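PDB 3RBY: protein HRI1 from Saccharomyces cerevisiae, which is of unknown function and non-essential, but interacts with the protein kinase HRR25 and may interact with SEC72. Local coordinates for residues W100-A113 with E122-D134. Numbering follows the deposited sequence.
Sequences WKNWDSGCVEETGA and ESVSFREMWQPVD. Unlike the reference sequence in segment 122-134: Met129 (reference Leu).
Val108, Glu110 and Gly112 pair through backbone hydrogen bonds with Trp130, Glu128 and Phe126, making strands 108-113 and 124-132 an antiparallel hairpin in which each face combines a polar pair with an aromatic contact. The six hydrogen bonds run from 2.7 Å between Glu110 N and Glu128 O to 3.2 Å between Gly112 N and Phe126 O. Polar side chains add two more. Trp130 NE1 donates to the anti lone pair of Glu110 OE1 (2.9 Å); the extended chain of Glu110, with CG anti to the backbone N (chi1 172°), carries the carboxylate there. On the other face Arg127 NH2 meets Glu109 OE1 from above the carboxylate plane in a 2.7 Å salt bridge. Among the aromatic contacts, Trp100 CZ3 lies over a face of Trp130, 3.5 Å from CD1, the rings slid well apart; Gly112 CA makes a CH-pi contact over the Phe126 face, and Met129 SD an oblique Met-aromatic contact with Trp103. An alanine in place of Trp130 would probably leave Glu110 OE1 without its indole donor beside Glu128 OE1 and take away the ring face that Trp100 CZ3 touches. Glu128 also salt-bridges Arg37. Strands 96-102 and 4-12 flank the hairpin within the large antiparallel sheet, and Pro17 of the second subunit packs on Arg127.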
loop_
_atom_site.group_PDB
_atom_site.type_symbol
_atom_site.label_atom_id
_atom_site.label_comp_id
_atom_site.label_asym_id
_atom_site.label_seq_id
_atom_site.Cartn_x
_atom_site.Cartn_y
_atom_site.Cartn_z
ATOM N N TRP A 100 -9.830 -6.965 -13.380
ATOM C CA TRP A 100 -9.573 -6.487 -12.029
ATOM C C TRP A 100 -10.073 -7.487 -10.991
ATOM O O TRP A 100 -11.221 -7.908 -11.022
ATOM C CB TRP A 100 -10.267 -5.143 -11.835
ATOM C CG TRP A 100 -9.736 -4.102 -12.769
ATOM C CD1 TRP A 100 -9.912 -4.047 -14.127
ATOM C CD2 TRP A 100 -8.930 -2.961 -12.421
ATOM N NE1 TRP A 100 -9.271 -2.941 -14.640
ATOM C CE2 TRP A 100 -8.657 -2.260 -13.618
ATOM C CE3 TRP A 100 -8.420 -2.463 -11.215
ATOM C CZ2 TRP A 100 -7.891 -1.085 -13.644
ATOM C CZ3 TRP A 100 -7.657 -1.292 -11.244
ATOM C CH2 TRP A 100 -7.405 -0.620 -12.453
ATOM N N LYS A 101 -9.204 -7.860 -10.065
ATOM C CA LYS A 101 -9.538 -8.877 -9.078
ATOM C C LYS A 101 -9.245 -8.365 -7.669
ATOM O O LYS A 101 -8.082 -8.101 -7.337
ATOM C CB LYS A 101 -8.727 -10.158 -9.338
ATOM C CG LYS A 101 -9.040 -10.909 -10.647
ATOM C CD LYS A 101 -7.780 -11.632 -11.186
ATOM C CE LYS A 101 -8.065 -13.032 -11.755
ATOM N NZ LYS A 101 -8.145 -14.095 -10.687
ATOM N N ASN A 102 -10.294 -8.214 -6.855
ATOM C CA ASN A 102 -10.148 -7.847 -5.446
ATOM C C ASN A 102 -9.440 -8.939 -4.644
ATOM O O ASN A 102 -9.776 -10.123 -4.776
ATOM C CB ASN A 102 -11.519 -7.577 -4.799
ATOM C CG ASN A 102 -12.189 -6.314 -5.327
ATOM O OD1 ASN A 102 -11.524 -5.337 -5.688
ATOM N ND2 ASN A 102 -13.517 -6.328 -5.369
ATOM N N TRP A 103 -8.460 -8.558 -3.819
ATOM C CA TRP A 103 -7.856 -9.523 -2.892
ATOM C C TRP A 103 -8.444 -9.367 -1.505
ATOM O O TRP A 103 -9.029 -8.327 -1.191
ATOM C CB TRP A 103 -6.347 -9.337 -2.811
ATOM C CG TRP A 103 -5.637 -9.733 -4.037
ATOM C CD1 TRP A 103 -6.186 -10.261 -5.162
ATOM C CD2 TRP A 103 -4.224 -9.624 -4.287
ATOM N NE1 TRP A 103 -5.204 -10.496 -6.101
ATOM C CE2 TRP A 103 -3.991 -10.114 -5.587
ATOM C CE3 TRP A 103 -3.136 -9.162 -3.536
ATOM C CZ2 TRP A 103 -2.712 -10.152 -6.157
ATOM C CZ3 TRP A 103 -1.866 -9.205 -4.100
ATOM C CH2 TRP A 103 -1.665 -9.697 -5.397
ATOM N N ASP A 104 -8.279 -10.387 -0.667
ATOM C CA ASP A 104 -8.738 -10.290 0.719
ATOM C C ASP A 104 -8.112 -9.087 1.443
ATOM O O ASP A 104 -8.707 -8.530 2.370
ATOM C CB ASP A 104 -8.400 -11.573 1.486
ATOM C CG ASP A 104 -9.130 -12.800 0.950
ATOM O OD1 ASP A 104 -8.722 -13.921 1.327
ATOM O OD2 ASP A 104 -10.095 -12.655 0.164
ATOM N N SER A 105 -6.906 -8.696 1.030
ATOM C CA SER A 105 -6.215 -7.587 1.696
ATOM C C SER A 105 -6.872 -6.244 1.405
ATOM O O SER A 105 -6.525 -5.240 2.026
ATOM C CB SER A 105 -4.767 -7.522 1.253
ATOM O OG SER A 105 -4.717 -7.271 -0.139
ATOM N N GLY A 106 -7.815 -6.229 0.459
ATOM C CA GLY A 106 -8.515 -5.006 0.091
ATOM C C GLY A 106 -7.804 -4.217 -1.001
ATOM O O GLY A 106 -8.297 -3.164 -1.431
ATOM N N CYS A 107 -6.637 -4.706 -1.428
ATOM C CA CYS A 107 -6.001 -4.226 -2.658
ATOM C C CYS A 107 -6.633 -4.898 -3.868
ATOM O O CYS A 107 -7.441 -5.829 -3.720
ATOM C CB CYS A 107 -4.499 -4.534 -2.661
ATOM S SG CYS A 107 -3.565 -3.436 -1.599
ATOM N N VAL A 108 -6.237 -4.446 -5.058
ATOM C CA VAL A 108 -6.879 -4.873 -6.295
ATOM C C VAL A 108 -5.840 -5.145 -7.371
ATOM O O VAL A 108 -5.070 -4.244 -7.756
ATOM C CB VAL A 108 -7.852 -3.804 -6.837
ATOM C CG1 VAL A 108 -8.616 -4.337 -8.065
ATOM C CG2 VAL A 108 -8.823 -3.343 -5.752
ATOM N N GLU A 109 -5.820 -6.378 -7.866
ATOM C CA GLU A 109 -4.885 -6.734 -8.934
ATOM C C GLU A 109 -5.490 -6.421 -10.309
ATOM O O GLU A 109 -6.537 -6.984 -10.679
ATOM C CB GLU A 109 -4.519 -8.226 -8.863
ATOM C CG GLU A 109 -3.660 -8.704 -10.049
ATOM C CD GLU A 109 -3.544 -10.220 -10.125
ATOM O OE1 GLU A 109 -2.444 -10.743 -9.849
ATOM O OE2 GLU A 109 -4.549 -10.884 -10.474
ATOM N N GLU A 110 -4.836 -5.535 -11.061
ATOM C CA GLU A 110 -5.219 -5.294 -12.453
ATOM C C GLU A 110 -4.281 -6.064 -13.382
ATOM O O GLU A 110 -3.060 -5.953 -13.268
ATOM C CB GLU A 110 -5.163 -3.800 -12.803
ATOM C CG GLU A 110 -5.357 -3.515 -14.289
ATOM C CD GLU A 110 -4.895 -2.120 -14.699
ATOM O OE1 GLU A 110 -4.375 -1.366 -13.835
ATOM O OE2 GLU A 110 -5.042 -1.777 -15.896
ATOM N N THR A 111 -4.851 -6.838 -14.304
ATOM C CA THR A 111 -4.047 -7.568 -15.280
ATOM C C THR A 111 -4.563 -7.328 -16.689
ATOM O O THR A 111 -5.712 -6.902 -16.879
ATOM C CB THR A 111 -4.062 -9.080 -15.015
ATOM O OG1 THR A 111 -5.419 -9.553 -15.024
ATOM C CG2 THR A 111 -3.423 -9.376 -13.676
ATOM N N GLY A 112 -3.710 -7.607 -17.671
ATOM C CA GLY A 112 -4.103 -7.508 -19.062
ATOM C C GLY A 112 -2.952 -7.727 -20.034
ATOM O O GLY A 112 -1.799 -7.934 -19.634
ATOM N N ALA A 113 -3.277 -7.672 -21.323
ATOM C CA ALA A 113 -2.278 -7.752 -22.383
ATOM C C ALA A 113 -2.286 -6.457 -23.191
ATOM O O ALA A 113 -3.262 -5.703 -23.176
ATOM C CB ALA A 113 -2.558 -8.949 -23.287
ATOM N N GLU A 122 3.297 -9.742 -31.297
ATOM C CA GLU A 122 3.184 -10.419 -30.008
ATOM C C GLU A 122 2.634 -9.480 -28.934
ATOM O O GLU A 122 2.868 -8.263 -28.974
ATOM C CB GLU A 122 4.532 -10.987 -29.565
ATOM C CG GLU A 122 5.503 -9.936 -29.063
ATOM C CD GLU A 122 6.642 -9.675 -30.032
ATOM O OE1 GLU A 122 6.389 -9.148 -31.145
ATOM O OE2 GLU A 122 7.795 -9.996 -29.669
ATOM N N SER A 123 1.901 -10.052 -27.983
ATOM C CA SER A 123 1.354 -9.278 -26.869
ATOM C C SER A 123 2.227 -9.350 -25.608
ATOM O O SER A 123 2.814 -10.395 -25.286
ATOM C CB SER A 123 -0.085 -9.709 -26.537
ATOM O OG SER A 123 -0.146 -11.045 -26.073
ATOM N N VAL A 124 2.305 -8.215 -24.917
ATOM C CA VAL A 124 2.942 -8.121 -23.612
ATOM C C VAL A 124 1.872 -8.082 -22.514
ATOM O O VAL A 124 1.053 -7.160 -22.451
ATOM C CB VAL A 124 3.815 -6.853 -23.510
ATOM C CG1 VAL A 124 4.593 -6.833 -22.187
ATOM C CG2 VAL A 124 4.764 -6.758 -24.712
ATOM N N SER A 125 1.882 -9.092 -21.656
ATOM C CA SER A 125 0.991 -9.128 -20.512
ATOM C C SER A 125 1.575 -8.260 -19.392
ATOM O O SER A 125 2.802 -8.192 -19.205
ATOM C CB SER A 125 0.817 -10.565 -20.028
ATOM O OG SER A 125 1.942 -10.976 -19.259
ATOM N N PHE A 126 0.698 -7.578 -18.662
ATOM C CA PHE A 126 1.126 -6.722 -17.559
ATOM C C PHE A 126 0.301 -6.973 -16.307
ATOM O O PHE A 126 -0.796 -7.560 -16.361
ATOM C CB PHE A 126 1.032 -5.234 -17.935
ATOM C CG PHE A 126 -0.381 -4.734 -18.105
ATOM C CD1 PHE A 126 -1.009 -4.777 -19.350
ATOM C CD2 PHE A 126 -1.080 -4.211 -17.023
ATOM C CE1 PHE A 126 -2.320 -4.313 -19.509
ATOM C CE2 PHE A 126 -2.386 -3.744 -17.172
ATOM C CZ PHE A 126 -3.006 -3.795 -18.415
ATOM N N ARG A 127 0.842 -6.524 -15.178
ATOM C CA ARG A 127 0.104 -6.542 -13.926
ATOM C C ARG A 127 0.368 -5.283 -13.121
ATOM O O ARG A 127 1.487 -4.786 -13.058
ATOM C CB ARG A 127 0.409 -7.781 -13.080
ATOM C CG ARG A 127 0.047 -7.581 -11.610
ATOM C CD ARG A 127 0.023 -8.885 -10.839
ATOM N NE ARG A 127 1.057 -9.801 -11.298
ATOM C CZ ARG A 127 0.829 -11.074 -11.589
ATOM N NH1 ARG A 127 1.819 -11.850 -12.009
ATOM N NH2 ARG A 127 -0.395 -11.570 -11.447
ATOM N N GLU A 128 -0.687 -4.773 -12.505
ATOM C CA GLU A 128 -0.575 -3.610 -11.653
ATOM C C GLU A 128 -1.323 -3.875 -10.378
ATOM O O GLU A 128 -2.441 -4.382 -10.409
ATOM C CB GLU A 128 -1.134 -2.379 -12.358
ATOM C CG GLU A 128 -0.147 -1.808 -13.334
ATOM C CD GLU A 128 -0.771 -0.846 -14.306
ATOM O OE1 GLU A 128 -1.324 -1.327 -15.315
ATOM O OE2 GLU A 128 -0.709 0.381 -14.071
ATOM N N MET A 129 -0.697 -3.540 -9.257
ATOM C CA MET A 129 -1.338 -3.688 -7.965
ATOM C C MET A 129 -1.799 -2.329 -7.461
ATOM O O MET A 129 -1.043 -1.346 -7.509
ATOM C CB MET A 129 -0.380 -4.343 -6.981
ATOM C CG MET A 129 -0.988 -5.501 -6.201
ATOM S SD MET A 129 -1.643 -6.772 -7.286
ATOM C CE MET A 129 -0.292 -6.861 -8.417
ATOM N N TRP A 130 -3.040 -2.284 -6.976
ATOM C CA TRP A 130 -3.658 -1.026 -6.571
ATOM C C TRP A 130 -4.131 -1.017 -5.133
ATOM O O TRP A 130 -4.780 -1.965 -4.669
ATOM C CB TRP A 130 -4.854 -0.669 -7.471
ATOM C CG TRP A 130 -4.473 -0.451 -8.886
ATOM C CD1 TRP A 130 -4.446 -1.390 -9.880
ATOM C CD2 TRP A 130 -4.026 0.778 -9.479
ATOM N NE1 TRP A 130 -4.024 -0.817 -11.058
ATOM C CE2 TRP A 130 -3.755 0.509 -10.843
ATOM C CE3 TRP A 130 -3.837 2.078 -8.996
ATOM C CZ2 TRP A 130 -3.306 1.493 -11.724
ATOM C CZ3 TRP A 130 -3.388 3.050 -9.866
ATOM C CH2 TRP A 130 -3.134 2.756 -11.220
ATOM N N GLN A 131 -3.832 0.096 -4.463
ATOM C CA GLN A 131 -4.255 0.324 -3.101
ATOM C C GLN A 131 -5.382 1.373 -3.044
ATOM O O GLN A 131 -5.158 2.553 -3.332
ATOM C CB GLN A 131 -3.073 0.804 -2.257
ATOM C CG GLN A 131 -3.492 1.165 -0.838
ATOM C CD GLN A 131 -3.888 -0.061 -0.036
ATOM O OE1 GLN A 131 -3.024 -0.872 0.327
ATOM N NE2 GLN A 131 -5.190 -0.217 0.232
ATOM N N PRO A 132 -6.599 0.940 -2.687
ATOM C CA PRO A 132 -7.665 1.919 -2.444
ATOM C C PRO A 132 -7.306 2.727 -1.216
ATOM O O PRO A 132 -6.850 2.181 -0.191
ATOM C CB PRO A 132 -8.901 1.051 -2.147
ATOM C CG PRO A 132 -8.554 -0.322 -2.718
ATOM C CD PRO A 132 -7.066 -0.454 -2.560
ATOM N N VAL A 133 -7.551 4.022 -1.309
ATOM C CA VAL A 133 -7.119 4.964 -0.303
ATOM C C VAL A 133 -8.330 5.860 0.051
ATOM O O VAL A 133 -9.307 5.920 -0.712
ATOM C CB VAL A 133 -5.860 5.695 -0.865
ATOM C CG1 VAL A 133 -6.101 7.159 -1.153
ATOM C CG2 VAL A 133 -4.646 5.467 0.030
ATOM N N ASP A 134 -8.299 6.519 1.205
ATOM C CA ASP A 134 -9.465 7.276 1.674
ATOM C C ASP A 134 -9.338 8.729 1.242
ATOM O O ASP A 134 -8.522 9.481 1.796
ATOM C CB ASP A 134 -9.605 7.184 3.195
ATOM C CG ASP A 134 -10.767 8.024 3.739
ATOM O OD1 ASP A 134 -11.268 8.909 3.010
ATOM O OD2 ASP A 134 -11.173 7.808 4.904
HETATM O O HOH W 1 -6.430 -2.417 1.984
#